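Local coordinates for N-hydroxyarylamine O-acetyltransferase (Bacillus cereus, PDB 4DMO), which catalyses acetyl transfer to arylamines, probably with N-hydroxyarylamine O-acetyltransferase activity as well, using a non-canonical Cys-His-Glu catalytic triad, at residues A[8-13]-A[32-37]; A[68-73]-A[203-208]; A[76-81]-A[122-127]; A[133-138]-A[142-147]. All coordinates share one frame; numbering follows the deposited sequence.

How the interactions relate
From the N terminus, interaction 1 closes a short loop by bringing helix 27-37 back against helix 5-14, and it is complete before the others begin. Interaction 2 spans the longest stretch of chain, joining the start of helix 71-84 to the end of helix 195-207. Interactions 3 and 4 fall in series within that span and none cross. Interaction 3 sets helix 71-84 on the end of strand 120-124; interaction 4 joins the two outermost strands of the eight-stranded sheet. M34 touches M78 and V126, linking interactions 1 and 3, while L123 and V137 are probably hydrogen-bonded between interactions 3 and 4. Interactions 1, 3 and 4 thus run from the helical bundle into the sheet.

Interaction 1 (A[8-13]-A[32-37]); sequences KQFFAR and YAMAQT
R13 reaches from helix 5-14 to the last turn of helix 27-37, where its NH2 donates to the carbonyl O of T37 at 3.0 Å. The bond is bent (N-H...O 133°), and NH2 stands well above the carbonyl plane. CG of R13 lies anti to the backbone N, and a bend at chi2 (68°) swings the guanidinium round to the helix end. NE and NH1 bond to the carbonyls of I62 and R67, so the group is fixed from several directions. T37 itself packs on the first helix, its CB 3.6 Å from R13 O. Its OG1 donates back to A33 O of its own helix at 2.9 Å. A second, apolar point of contact is made by F10 and M34. The methionine chain is fully extended, carrying SD to 4.2 Å from CZ of F10, an oblique Met-aromatic contact. The F10 ring also stacks on F81, and M34 reaches M78 of helix 71-84. A cationic group therefore meets the carbonyl end of a helix, where it would be expected to offset the partial negative charge, while, further along the interface, a sulfur and a ring join the hydrophobic core.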
loop_
_atom_site.group_PDB
_atom_site.type_symbol
_atom_site.label_atom_id
_atom_site.label_comp_id
_atom_site.label_asym_id
_atom_site.label_seq_id
_atom_site.Cartn_x
_atom_site.Cartn_y
_atom_site.Cartn_z
ATOM N N LYS A 8 -13.445 -13.421 5.140
ATOM C CA LYS A 8 -14.152 -13.982 3.997
ATOM C C LYS A 8 -14.205 -12.975 2.834
ATOM O O LYS A 8 -13.918 -13.323 1.690
ATOM C CB LYS A 8 -15.569 -14.397 4.407
ATOM C CG LYS A 8 -16.317 -15.152 3.336
ATOM C CD LYS A 8 -17.771 -15.437 3.730
ATOM C CE LYS A 8 -18.580 -16.079 2.583
ATOM N NZ LYS A 8 -20.044 -16.157 2.900
ATOM N N GLN A 9 -14.558 -11.731 3.143
ATOM C CA GLN A 9 -14.613 -10.671 2.140
ATOM C C GLN A 9 -13.240 -10.398 1.554
ATOM O O GLN A 9 -13.116 -10.037 0.382
ATOM C CB GLN A 9 -15.181 -9.410 2.749
ATOM C CG GLN A 9 -16.517 -9.623 3.423
ATOM C CD GLN A 9 -17.626 -8.922 2.703
ATOM O OE1 GLN A 9 -17.652 -8.870 1.462
ATOM N NE2 GLN A 9 -18.559 -8.362 3.472
ATOM N N PHE A 10 -12.211 -10.573 2.376
ATOM C CA PHE A 10 -10.840 -10.377 1.955
ATOM C C PHE A 10 -10.411 -11.438 0.945
ATOM O O PHE A 10 -9.899 -11.104 -0.107
ATOM C CB PHE A 10 -9.921 -10.359 3.180
ATOM C CG PHE A 10 -8.530 -9.865 2.895
ATOM C CD1 PHE A 10 -8.194 -8.533 3.077
ATOM C CD2 PHE A 10 -7.552 -10.737 2.467
ATOM C CE1 PHE A 10 -6.909 -8.083 2.820
ATOM C CE2 PHE A 10 -6.268 -10.287 2.204
ATOM C CZ PHE A 10 -5.958 -8.950 2.368
ATOM N N PHE A 11 -10.605 -12.717 1.253
ATOM C CA PHE A 11 -10.270 -13.755 0.280
ATOM C C PHE A 11 -11.060 -13.496 -1.022
ATOM O O PHE A 11 -10.526 -13.600 -2.134
ATOM C CB PHE A 11 -10.606 -15.154 0.813
ATOM C CG PHE A 11 -9.733 -15.614 1.967
ATOM C CD1 PHE A 11 -10.287 -15.870 3.208
ATOM C CD2 PHE A 11 -8.373 -15.807 1.806
ATOM C CE1 PHE A 11 -9.497 -16.311 4.271
ATOM C CE2 PHE A 11 -7.596 -16.240 2.859
ATOM C CZ PHE A 11 -8.163 -16.482 4.096
ATOM N N ALA A 12 -12.331 -13.142 -0.876
ATOM C CA ALA A 12 -13.180 -12.872 -2.030
ATOM C C ALA A 12 -12.607 -11.730 -2.884
ATOM O O ALA A 12 -12.505 -11.837 -4.114
ATOM C CB ALA A 12 -14.623 -12.528 -1.555
ATOM N N ARG A 13 -12.243 -10.636 -2.223
ATOM C CA ARG A 13 -11.650 -9.490 -2.902
ATOM C C ARG A 13 -10.394 -9.908 -3.679
ATOM O O ARG A 13 -10.201 -9.512 -4.838
ATOM C CB ARG A 13 -11.347 -8.378 -1.889
ATOM C CG ARG A 13 -10.824 -7.103 -2.516
ATOM C CD ARG A 13 -11.904 -6.399 -3.354
ATOM N NE ARG A 13 -11.490 -5.045 -3.657
ATOM C CZ ARG A 13 -10.864 -4.646 -4.756
ATOM N NH1 ARG A 13 -10.519 -3.362 -4.878
ATOM N NH2 ARG A 13 -10.566 -5.493 -5.721
ATOM N N TYR A 32 0.789 -10.700 -3.123
ATOM C CA TYR A 32 0.821 -10.640 -4.564
ATOM C C TYR A 32 -0.601 -10.478 -5.096
ATOM O O TYR A 32 -0.879 -9.587 -5.914
ATOM C CB TYR A 32 1.479 -11.913 -5.120
ATOM C CG TYR A 32 1.490 -11.931 -6.615
ATOM C CD1 TYR A 32 2.555 -11.406 -7.338
ATOM C CD2 TYR A 32 0.426 -12.467 -7.313
ATOM C CE1 TYR A 32 2.544 -11.413 -8.716
ATOM C CE2 TYR A 32 0.418 -12.481 -8.678
ATOM C CZ TYR A 32 1.464 -11.941 -9.375
ATOM O OH TYR A 32 1.392 -11.956 -10.741
ATOM N N ALA A 33 -1.509 -11.311 -4.584
ATOM C CA ALA A 33 -2.911 -11.225 -4.956
ATOM C C ALA A 33 -3.483 -9.843 -4.608
ATOM O O ALA A 33 -4.226 -9.269 -5.397
ATOM C CB ALA A 33 -3.727 -12.341 -4.273
ATOM N N MET A 34 -3.153 -9.311 -3.434
ATOM C CA MET A 34 -3.633 -7.983 -3.077
ATOM C C MET A 34 -3.142 -6.956 -4.081
ATOM O O MET A 34 -3.902 -6.077 -4.446
ATOM C CB MET A 34 -3.230 -7.570 -1.676
ATOM C CG MET A 34 -3.853 -6.251 -1.287
ATOM S SD MET A 34 -3.737 -5.936 0.452
ATOM C CE MET A 34 -4.383 -4.289 0.588
ATOM N N ALA A 35 -1.901 -7.076 -4.561
ATOM C CA ALA A 35 -1.385 -6.084 -5.497
ATOM C C ALA A 35 -2.080 -6.185 -6.812
ATOM O O ALA A 35 -2.198 -5.188 -7.505
ATOM C CB ALA A 35 0.086 -6.248 -5.715
ATOM N N GLN A 36 -2.497 -7.401 -7.188
ATOM C CA GLN A 36 -3.156 -7.601 -8.481
ATOM C C GLN A 36 -4.599 -7.076 -8.481
ATOM O O GLN A 36 -5.146 -6.724 -9.532
ATOM C CB GLN A 36 -3.088 -9.087 -8.906
ATOM C CG GLN A 36 -1.655 -9.595 -9.211
ATOM C CD GLN A 36 -0.937 -8.784 -10.321
ATOM O OE1 GLN A 36 -1.475 -8.549 -11.391
ATOM N NE2 GLN A 36 0.296 -8.399 -10.058
ATOM N N THR A 37 -5.197 -6.969 -7.295
ATOM C CA THR A 37 -6.625 -6.680 -7.207
ATOM C C THR A 37 -6.990 -5.333 -6.581
ATOM O O THR A 37 -7.961 -4.734 -6.986
ATOM C CB THR A 37 -7.419 -7.838 -6.456
ATOM O OG1 THR A 37 -6.881 -8.066 -5.138
ATOM C CG2 THR A 37 -7.437 -9.155 -7.273
#

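Interaction 2 (A[68-73]-A[203-208]); sequences GGLCYE and KIIVEH
Y72 and I205 make the main apolar contact between the beginning of helix 71-84 and the end of helix 195-207. CE1 of the tyrosine comes within 3.6 Å of I205 CB, and I205 CG2 lies in the ring plane, at its edge. Y72 holds CG between its backbone N and carbonyl carbon (chi1 52°), which folds the ring back beside L70, whose CB covers one ring face near the rim. L70 adds a second apolar touch, with CD1 3.9 Å from I205 CG2. I45 of helix 43-46 touches all three side chains, and V106 of strand 103-117 also packs on I205.

Polar bonds do not link the two segments directly; those within each segment fix its local shape. L70 is the N-cap of helix 71-84, and its backbone N donates to E73 OE2 at 3.0 Å (161°), using the anti lone pair of that oxygen. E73 N returns a bond to L70 O, 2.8 Å. Outside the segments, K61 forms a salt bridge with the E73 carboxylate and N44 a hydrogen bond. On the other helix, K203 NZ and E207 OE2 form a salt bridge of 3.0 Å one turn apart.

The E73-to-L70 bond is the half of a capping box that the third helical residue supplies. The capped turn begins with C71, which touches H110, consistent with the Cys and His of the triad; a cysteine at a helix start recurs in the papain-like clan.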
loop_
_atom_site.group_PDB
_atom_site.type_symbol
_atom_site.label_atom_id
_atom_site.label_comp_id
_atom_site.label_asym_id
_atom_site.label_seq_id
_atom_site.Cartn_x
_atom_site.Cartn_y
_atom_site.Cartn_z
ATOM N N GLY A 68 -9.861 1.011 -3.828
ATOM C CA GLY A 68 -8.511 0.901 -3.325
ATOM C C GLY A 68 -8.317 1.964 -2.302
ATOM O O GLY A 68 -9.296 2.491 -1.731
ATOM N N GLY A 69 -7.060 2.331 -2.090
ATOM C CA GLY A 69 -6.776 3.375 -1.135
ATOM C C GLY A 69 -5.318 3.719 -1.113
ATOM O O GLY A 69 -4.539 3.226 -1.928
ATOM N N LEU A 70 -4.967 4.577 -0.164
ATOM C CA LEU A 70 -3.588 4.969 0.100
ATOM C C LEU A 70 -3.015 4.133 1.248
ATOM O O LEU A 70 -3.687 3.247 1.774
ATOM C CB LEU A 70 -3.522 6.481 0.428
ATOM C CG LEU A 70 -4.012 7.385 -0.732
ATOM C CD1 LEU A 70 -3.928 8.860 -0.420
ATOM C CD2 LEU A 70 -3.264 7.107 -2.034
ATOM N N CYS A 71 -1.764 4.412 1.619
ATOM C CA CYS A 71 -1.025 3.570 2.535
ATOM C C CYS A 71 -1.762 3.382 3.859
ATOM O O CYS A 71 -1.735 2.305 4.415
ATOM C CB CYS A 71 0.386 4.142 2.781
ATOM S SG CYS A 71 0.419 5.672 3.671
ATOM N N TYR A 72 -2.410 4.439 4.352
ATOM C CA TYR A 72 -3.085 4.409 5.634
ATOM C C TYR A 72 -4.433 3.725 5.554
ATOM O O TYR A 72 -5.122 3.613 6.577
ATOM C CB TYR A 72 -3.259 5.845 6.205
ATOM C CG TYR A 72 -3.901 6.824 5.227
ATOM C CD1 TYR A 72 -3.130 7.761 4.536
ATOM C CD2 TYR A 72 -5.256 6.771 4.953
ATOM C CE1 TYR A 72 -3.713 8.648 3.613
ATOM C CE2 TYR A 72 -5.839 7.645 4.037
ATOM C CZ TYR A 72 -5.075 8.582 3.384
ATOM O OH TYR A 72 -5.657 9.419 2.483
ATOM N N GLU A 73 -4.828 3.322 4.342
ATOM C CA GLU A 73 -5.993 2.467 4.155
ATOM C C GLU A 73 -5.575 1.026 3.797
ATOM O O GLU A 73 -6.125 0.069 4.331
ATOM C CB GLU A 73 -6.932 3.048 3.081
ATOM C CG GLU A 73 -7.490 4.425 3.408
ATOM C CD GLU A 73 -8.162 5.113 2.204
ATOM O OE1 GLU A 73 -9.368 5.422 2.264
ATOM O OE2 GLU A 73 -7.489 5.335 1.184
ATOM N N LYS A 203 -5.471 12.628 7.835
ATOM C CA LYS A 203 -5.703 14.047 7.946
ATOM C C LYS A 203 -4.547 14.764 7.319
ATOM O O LYS A 203 -4.743 15.722 6.574
ATOM C CB LYS A 203 -5.876 14.460 9.416
ATOM C CG LYS A 203 -6.392 15.902 9.630
ATOM C CD LYS A 203 -6.459 16.299 11.140
ATOM C CE LYS A 203 -6.877 17.783 11.387
ATOM N NZ LYS A 203 -8.337 18.074 11.078
ATOM N N ILE A 204 -3.334 14.320 7.629
ATOM C CA ILE A 204 -2.141 14.936 7.074
ATOM C C ILE A 204 -2.162 14.869 5.549
ATOM O O ILE A 204 -1.986 15.878 4.870
ATOM C CB ILE A 204 -0.866 14.264 7.620
ATOM C CG1 ILE A 204 -0.679 14.647 9.084
ATOM C CG2 ILE A 204 0.345 14.690 6.815
ATOM C CD1 ILE A 204 0.169 13.687 9.868
ATOM N N ILE A 205 -2.376 13.682 5.003
ATOM C CA ILE A 205 -2.365 13.511 3.555
ATOM C C ILE A 205 -3.579 14.228 2.899
ATOM O O ILE A 205 -3.464 14.816 1.816
ATOM C CB ILE A 205 -2.329 11.983 3.170
ATOM C CG1 ILE A 205 -0.987 11.323 3.576
ATOM C CG2 ILE A 205 -2.595 11.790 1.696
ATOM C CD1 ILE A 205 0.263 11.959 3.012
ATOM N N VAL A 206 -4.735 14.238 3.547
ATOM C CA VAL A 206 -5.834 15.045 2.998
ATOM C C VAL A 206 -5.579 16.576 2.998
ATOM O O VAL A 206 -5.900 17.275 2.022
ATOM C CB VAL A 206 -7.155 14.783 3.738
ATOM C CG1 VAL A 206 -8.205 15.874 3.368
ATOM C CG2 VAL A 206 -7.683 13.399 3.379
ATOM N N GLU A 207 -5.007 17.085 4.090
ATOM C CA GLU A 207 -4.982 18.536 4.364
ATOM C C GLU A 207 -3.675 19.240 4.020
ATOM O O GLU A 207 -3.676 20.335 3.466
ATOM C CB GLU A 207 -5.315 18.801 5.834
ATOM C CG GLU A 207 -6.772 18.480 6.200
ATOM C CD GLU A 207 -7.040 18.520 7.697
ATOM O OE1 GLU A 207 -6.099 18.775 8.460
ATOM O OE2 GLU A 207 -8.185 18.270 8.118
ATOM N N HIS A 208 -2.556 18.641 4.376
ATOM C CA HIS A 208 -1.281 19.321 4.214
ATOM C C HIS A 208 -1.155 19.856 2.801
ATOM O O HIS A 208 -1.642 19.249 1.861
ATOM C CB HIS A 208 -0.148 18.383 4.542
ATOM C CG HIS A 208 1.144 19.069 4.836
ATOM N ND1 HIS A 208 1.839 19.784 3.880
ATOM C CD2 HIS A 208 1.896 19.115 5.963
ATOM C CE1 HIS A 208 2.960 20.245 4.407
ATOM N NE2 HIS A 208 3.020 19.853 5.670
#

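Interaction 3 (A[76-81]-A[122-127]); sequences PTMYYF and YLIEVG
M78 buries the most surface here, lying between V126 and I124 as helix 71-84 passes over the end of strand 120-124. Its CB is 3.8 Å from V126 CG2, and its CG is 3.8 Å from I124 CG2. The chain then bends twice, at chi2 (63°) and chi3 (77°), which curls the methyl back so that CE lies 4.0 Å from CG1 of V126. The valine is thus touched by both ends of the methionine side chain, one methyl to each. Both aliphatic side chains cross M78 at about a right angle. I124 presents CG2 to the helix, whereas its CG1 branch leads away toward P136. M78 also meets F10 of helix 5-14, and its CE lies against SD of M34 from helix 27-37.

Between the two apolar residues, the CB of E125 points away from segment 76-81, yet its carboxylate is gripped by N75 of the same helix. OE2 accepts the N-H of G127 at 2.8 Å through the anti lone pair and also takes a bond from N75 ND2; OE1 bonds H110 NE2. E125 and H110 are consistent with the Glu and His of the catalytic triad.

Alternation along the backbone therefore sets the side chains of I124 and V126 on M78 by apolar packing and E125 on the other side, probably facing the polar site. N75, whose OD1 also accepts V126 N, ties the loop to the helix.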
loop_
_atom_site.group_PDB
_atom_site.type_symbol
_atom_site.label_atom_id
_atom_site.label_comp_id
_atom_site.label_asym_id
_atom_site.label_seq_id
_atom_site.Cartn_x
_atom_site.Cartn_y
_atom_site.Cartn_z
ATOM N N PRO A 76 -3.542 -0.795 6.940
ATOM C CA PRO A 76 -4.446 -1.234 8.014
ATOM C C PRO A 76 -5.421 -2.315 7.554
ATOM O O PRO A 76 -5.738 -3.205 8.336
ATOM C CB PRO A 76 -5.183 0.040 8.390
ATOM C CG PRO A 76 -4.177 1.135 8.067
ATOM C CD PRO A 76 -3.545 0.665 6.783
ATOM N N THR A 77 -5.860 -2.274 6.304
ATOM C CA THR A 77 -6.695 -3.354 5.784
ATOM C C THR A 77 -6.007 -4.703 5.961
ATOM O O THR A 77 -6.631 -5.662 6.381
ATOM C CB THR A 77 -7.027 -3.172 4.277
ATOM O OG1 THR A 77 -7.766 -1.977 4.099
ATOM C CG2 THR A 77 -7.859 -4.328 3.741
ATOM N N MET A 78 -4.727 -4.775 5.587
ATOM C CA MET A 78 -3.973 -6.022 5.641
ATOM C C MET A 78 -3.732 -6.378 7.110
ATOM O O MET A 78 -3.947 -7.500 7.552
ATOM C CB MET A 78 -2.662 -5.881 4.866
ATOM C CG MET A 78 -1.670 -7.034 5.055
ATOM S SD MET A 78 -2.256 -8.645 4.469
ATOM C CE MET A 78 -2.048 -8.459 2.714
ATOM N N TYR A 79 -3.339 -5.384 7.874
ATOM C CA TYR A 79 -3.262 -5.527 9.313
ATOM C C TYR A 79 -4.489 -6.265 9.902
ATOM O O TYR A 79 -4.316 -7.274 10.575
ATOM C CB TYR A 79 -3.131 -4.139 9.928
ATOM C CG TYR A 79 -3.333 -4.098 11.414
ATOM C CD1 TYR A 79 -2.383 -4.620 12.259
ATOM C CD2 TYR A 79 -4.469 -3.506 11.972
ATOM C CE1 TYR A 79 -2.547 -4.581 13.617
ATOM C CE2 TYR A 79 -4.639 -3.452 13.330
ATOM C CZ TYR A 79 -3.665 -3.996 14.149
ATOM O OH TYR A 79 -3.802 -3.971 15.501
ATOM N N TYR A 80 -5.712 -5.777 9.657
ATOM C CA TYR A 80 -6.920 -6.429 10.199
ATOM C C TYR A 80 -7.079 -7.856 9.715
ATOM O O TYR A 80 -7.390 -8.749 10.508
ATOM C CB TYR A 80 -8.211 -5.649 9.891
ATOM C CG TYR A 80 -8.265 -4.299 10.572
ATOM C CD1 TYR A 80 -8.255 -4.183 11.950
ATOM C CD2 TYR A 80 -8.277 -3.139 9.822
ATOM C CE1 TYR A 80 -8.279 -2.954 12.540
ATOM C CE2 TYR A 80 -8.298 -1.926 10.395
ATOM C CZ TYR A 80 -8.297 -1.823 11.755
ATOM O OH TYR A 80 -8.323 -0.577 12.328
ATOM N N PHE A 81 -6.819 -8.090 8.438
ATOM C CA PHE A 81 -6.874 -9.442 7.929
ATOM C C PHE A 81 -5.888 -10.329 8.670
ATOM O O PHE A 81 -6.224 -11.466 9.037
ATOM C CB PHE A 81 -6.519 -9.496 6.467
ATOM C CG PHE A 81 -6.368 -10.885 5.956
ATOM C CD1 PHE A 81 -7.476 -11.659 5.696
ATOM C CD2 PHE A 81 -5.120 -11.433 5.769
ATOM C CE1 PHE A 81 -7.340 -12.956 5.231
ATOM C CE2 PHE A 81 -4.978 -12.728 5.306
ATOM C CZ PHE A 81 -6.093 -13.483 5.035
ATOM N N TYR A 122 9.014 -8.945 10.686
ATOM C CA TYR A 122 8.863 -8.693 9.257
ATOM C C TYR A 122 8.008 -7.466 9.053
ATOM O O TYR A 122 7.018 -7.276 9.745
ATOM C CB TYR A 122 8.218 -9.890 8.545
ATOM C CG TYR A 122 9.023 -11.165 8.673
ATOM C CD1 TYR A 122 8.975 -11.909 9.827
ATOM C CD2 TYR A 122 9.837 -11.603 7.636
ATOM C CE1 TYR A 122 9.714 -13.044 9.970
ATOM C CE2 TYR A 122 10.595 -12.747 7.765
ATOM C CZ TYR A 122 10.520 -13.470 8.938
ATOM O OH TYR A 122 11.253 -14.620 9.085
ATOM N N LEU A 123 8.411 -6.638 8.101
ATOM C CA LEU A 123 7.603 -5.521 7.636
ATOM C C LEU A 123 6.651 -6.039 6.567
ATOM O O LEU A 123 7.083 -6.609 5.557
ATOM C CB LEU A 123 8.498 -4.463 7.032
ATOM C CG LEU A 123 7.915 -3.198 6.419
ATOM C CD1 LEU A 123 7.383 -2.248 7.492
ATOM C CD2 LEU A 123 9.002 -2.545 5.602
ATOM N N ILE A 124 5.356 -5.840 6.791
ATOM C CA ILE A 124 4.348 -6.150 5.781
ATOM C C ILE A 124 3.905 -4.869 5.037
ATOM O O ILE A 124 3.208 -4.012 5.594
ATOM C CB ILE A 124 3.134 -6.837 6.441
ATOM C CG1 ILE A 124 3.620 -8.008 7.317
ATOM C CG2 ILE A 124 2.111 -7.263 5.387
ATOM C CD1 ILE A 124 4.515 -9.056 6.582
ATOM N N GLU A 125 4.317 -4.752 3.780
ATOM C CA GLU A 125 4.103 -3.524 3.021
ATOM C C GLU A 125 3.309 -3.782 1.757
ATOM O O GLU A 125 3.819 -4.333 0.773
ATOM C CB GLU A 125 5.439 -2.845 2.673
ATOM C CG GLU A 125 5.303 -1.542 1.919
ATOM C CD GLU A 125 4.441 -0.537 2.665
ATOM O OE1 GLU A 125 4.901 -0.021 3.714
ATOM O OE2 GLU A 125 3.320 -0.243 2.177
ATOM N N VAL A 126 2.053 -3.327 1.785
ATOM C CA VAL A 126 1.148 -3.482 0.651
ATOM C C VAL A 126 0.574 -2.141 0.142
ATOM O O VAL A 126 -0.263 -2.131 -0.778
ATOM C CB VAL A 126 0.001 -4.447 1.007
ATOM C CG1 VAL A 126 0.593 -5.785 1.386
ATOM C CG2 VAL A 126 -0.831 -3.883 2.145
ATOM N N GLY A 127 1.079 -1.019 0.676
ATOM C CA GLY A 127 0.485 0.273 0.401
ATOM C C GLY A 127 1.359 1.377 -0.141
ATOM O O GLY A 127 0.900 2.516 -0.290
#

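Interaction 4 (A[133-138]-A[142-147]); sequences PLAPVP and EVIHSA
I144 is the bump that fills the hollow offered by segment 133-138, burying more surface than any other residue of the contact. Its CG1 rests 3.4 Å from the carbonyl O of P136 and 3.7 Å from P138 CD, while CG2 lies 4.2 Å from the methyl carbon of A135 and close to P133 O. V137 closes one side through CG2. The branched side chain is spread by its torsions: CG2 is anti to the backbone N and CG1 anti to the carbonyl carbon (chi1 -66°), so the two arms reach along the hollow in different directions.

Smaller fits flank this one. At one end the pyrrolidine ring of P138 abuts E142, with CG 3.5 Å from CB, while the glutamate's polar end leads away. At the other, S146 sets its CB against P133 O at 3.2 Å, and L134 CD1 approaches its OG; that hydroxyl bonds T148 N and L132 O.

Two waters bridge backbone carbonyls across the seam. One molecule donates to P133 O and to H145 O (3.2 Å), another to P138 O and E142 O, both at 2.6 Å.

These are the outermost strands of the eight-stranded sheet, and their approach would close it in barrel fashion, consistent with the beta-barrel domain of the family. The seam lacks direct hydrogen bonds: it is joined by apolar packing, carbon-to-carbonyl contacts and bridging water, which supplies both donors where carbonyl faces carbonyl.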
loop_
_atom_site.group_PDB
_atom_site.type_symbol
_atom_site.label_atom_id
_atom_site.label_comp_id
_atom_site.label_asym_id
_atom_site.label_seq_id
_atom_site.Cartn_x
_atom_site.Cartn_y
_atom_site.Cartn_z
ATOM N N PRO A 133 7.008 -4.872 -2.166
ATOM C CA PRO A 133 7.895 -6.033 -2.049
ATOM C C PRO A 133 7.207 -7.354 -2.442
ATOM O O PRO A 133 7.910 -8.308 -2.742
ATOM C CB PRO A 133 8.281 -6.036 -0.561
ATOM C CG PRO A 133 7.964 -4.668 -0.052
ATOM C CD PRO A 133 6.757 -4.235 -0.860
ATOM N N LEU A 134 5.873 -7.397 -2.425
ATOM C CA LEU A 134 5.092 -8.610 -2.736
ATOM C C LEU A 134 5.438 -9.794 -1.833
ATOM O O LEU A 134 5.132 -10.953 -2.132
ATOM C CB LEU A 134 5.253 -8.993 -4.197
ATOM C CG LEU A 134 4.885 -7.810 -5.087
ATOM C CD1 LEU A 134 5.132 -8.185 -6.505
ATOM C CD2 LEU A 134 3.456 -7.402 -4.910
ATOM N N ALA A 135 6.071 -9.488 -0.714
ATOM C CA ALA A 135 6.350 -10.489 0.298
ATOM C C ALA A 135 6.788 -9.777 1.571
ATOM O O ALA A 135 7.136 -8.598 1.526
ATOM C CB ALA A 135 7.430 -11.445 -0.196
ATOM N N PRO A 136 6.750 -10.470 2.714
ATOM C CA PRO A 136 7.302 -9.901 3.946
ATOM C C PRO A 136 8.787 -9.524 3.811
ATOM O O PRO A 136 9.559 -10.201 3.147
ATOM C CB PRO A 136 7.130 -11.042 4.969
ATOM C CG PRO A 136 6.034 -11.859 4.436
ATOM C CD PRO A 136 6.212 -11.822 2.941
ATOM N N VAL A 137 9.163 -8.409 4.419
ATOM C CA VAL A 137 10.545 -7.987 4.415
ATOM C C VAL A 137 11.104 -8.212 5.821
ATOM O O VAL A 137 10.661 -7.583 6.799
ATOM C CB VAL A 137 10.701 -6.491 4.028
ATOM C CG1 VAL A 137 12.208 -6.134 3.941
ATOM C CG2 VAL A 137 9.980 -6.194 2.714
ATOM N N PRO A 138 12.073 -9.119 5.930
ATOM C CA PRO A 138 12.639 -9.430 7.242
ATOM C C PRO A 138 13.505 -8.295 7.761
ATOM O O PRO A 138 14.342 -7.746 7.049
ATOM C CB PRO A 138 13.487 -10.666 6.969
ATOM C CG PRO A 138 13.920 -10.507 5.526
ATOM C CD PRO A 138 12.754 -9.831 4.832
ATOM N N GLU A 142 17.771 -9.124 5.132
ATOM C CA GLU A 142 17.778 -9.859 3.882
ATOM C C GLU A 142 17.073 -9.095 2.760
ATOM O O GLU A 142 16.040 -8.447 2.968
ATOM C CB GLU A 142 17.084 -11.209 4.125
ATOM C CG GLU A 142 17.238 -12.238 3.036
ATOM C CD GLU A 142 18.423 -13.142 3.284
ATOM O OE1 GLU A 142 19.398 -12.661 3.900
ATOM O OE2 GLU A 142 18.376 -14.324 2.873
ATOM N N VAL A 143 17.623 -9.186 1.561
ATOM C CA VAL A 143 17.028 -8.543 0.404
ATOM C C VAL A 143 15.849 -9.332 -0.153
ATOM O O VAL A 143 15.937 -10.535 -0.402
ATOM C CB VAL A 143 18.056 -8.369 -0.695
ATOM C CG1 VAL A 143 17.416 -7.789 -1.910
ATOM C CG2 VAL A 143 19.216 -7.487 -0.202
ATOM N N ILE A 144 14.726 -8.651 -0.323
ATOM C CA ILE A 144 13.571 -9.256 -0.965
ATOM C C ILE A 144 13.524 -8.797 -2.419
ATOM O O ILE A 144 13.572 -7.601 -2.714
ATOM C CB ILE A 144 12.252 -8.916 -0.222
ATOM C CG1 ILE A 144 12.246 -9.548 1.183
ATOM C CG2 ILE A 144 11.033 -9.402 -1.017
ATOM C CD1 ILE A 144 12.309 -11.034 1.201
ATOM N N HIS A 145 13.484 -9.774 -3.320
ATOM C CA HIS A 145 13.463 -9.516 -4.758
ATOM C C HIS A 145 12.041 -9.673 -5.309
ATOM O O HIS A 145 11.439 -10.724 -5.184
ATOM C CB HIS A 145 14.395 -10.492 -5.488
ATOM C CG HIS A 145 15.771 -10.588 -4.894
ATOM N ND1 HIS A 145 16.853 -9.911 -5.414
ATOM C CD2 HIS A 145 16.235 -11.282 -3.823
ATOM C CE1 HIS A 145 17.928 -10.183 -4.690
ATOM N NE2 HIS A 145 17.581 -11.012 -3.720
ATOM N N SER A 146 11.522 -8.631 -5.939
ATOM C CA SER A 146 10.185 -8.681 -6.496
ATOM C C SER A 146 10.240 -8.066 -7.876
ATOM O O SER A 146 11.249 -7.478 -8.246
ATOM C CB SER A 146 9.224 -7.913 -5.585
ATOM O OG SER A 146 8.809 -6.689 -6.180
ATOM N N ALA A 147 9.165 -8.206 -8.648
ATOM C CA ALA A 147 9.094 -7.566 -9.961
ATOM C C ALA A 147 9.075 -6.026 -9.892
ATOM O O ALA A 147 9.252 -5.340 -10.925
ATOM C CB ALA A 147 7.884 -8.056 -10.702
HETATM O O HOH W 1 8.823 -10.988 -3.382
HETATM O O HOH W 2 15.447 -6.798 4.839
#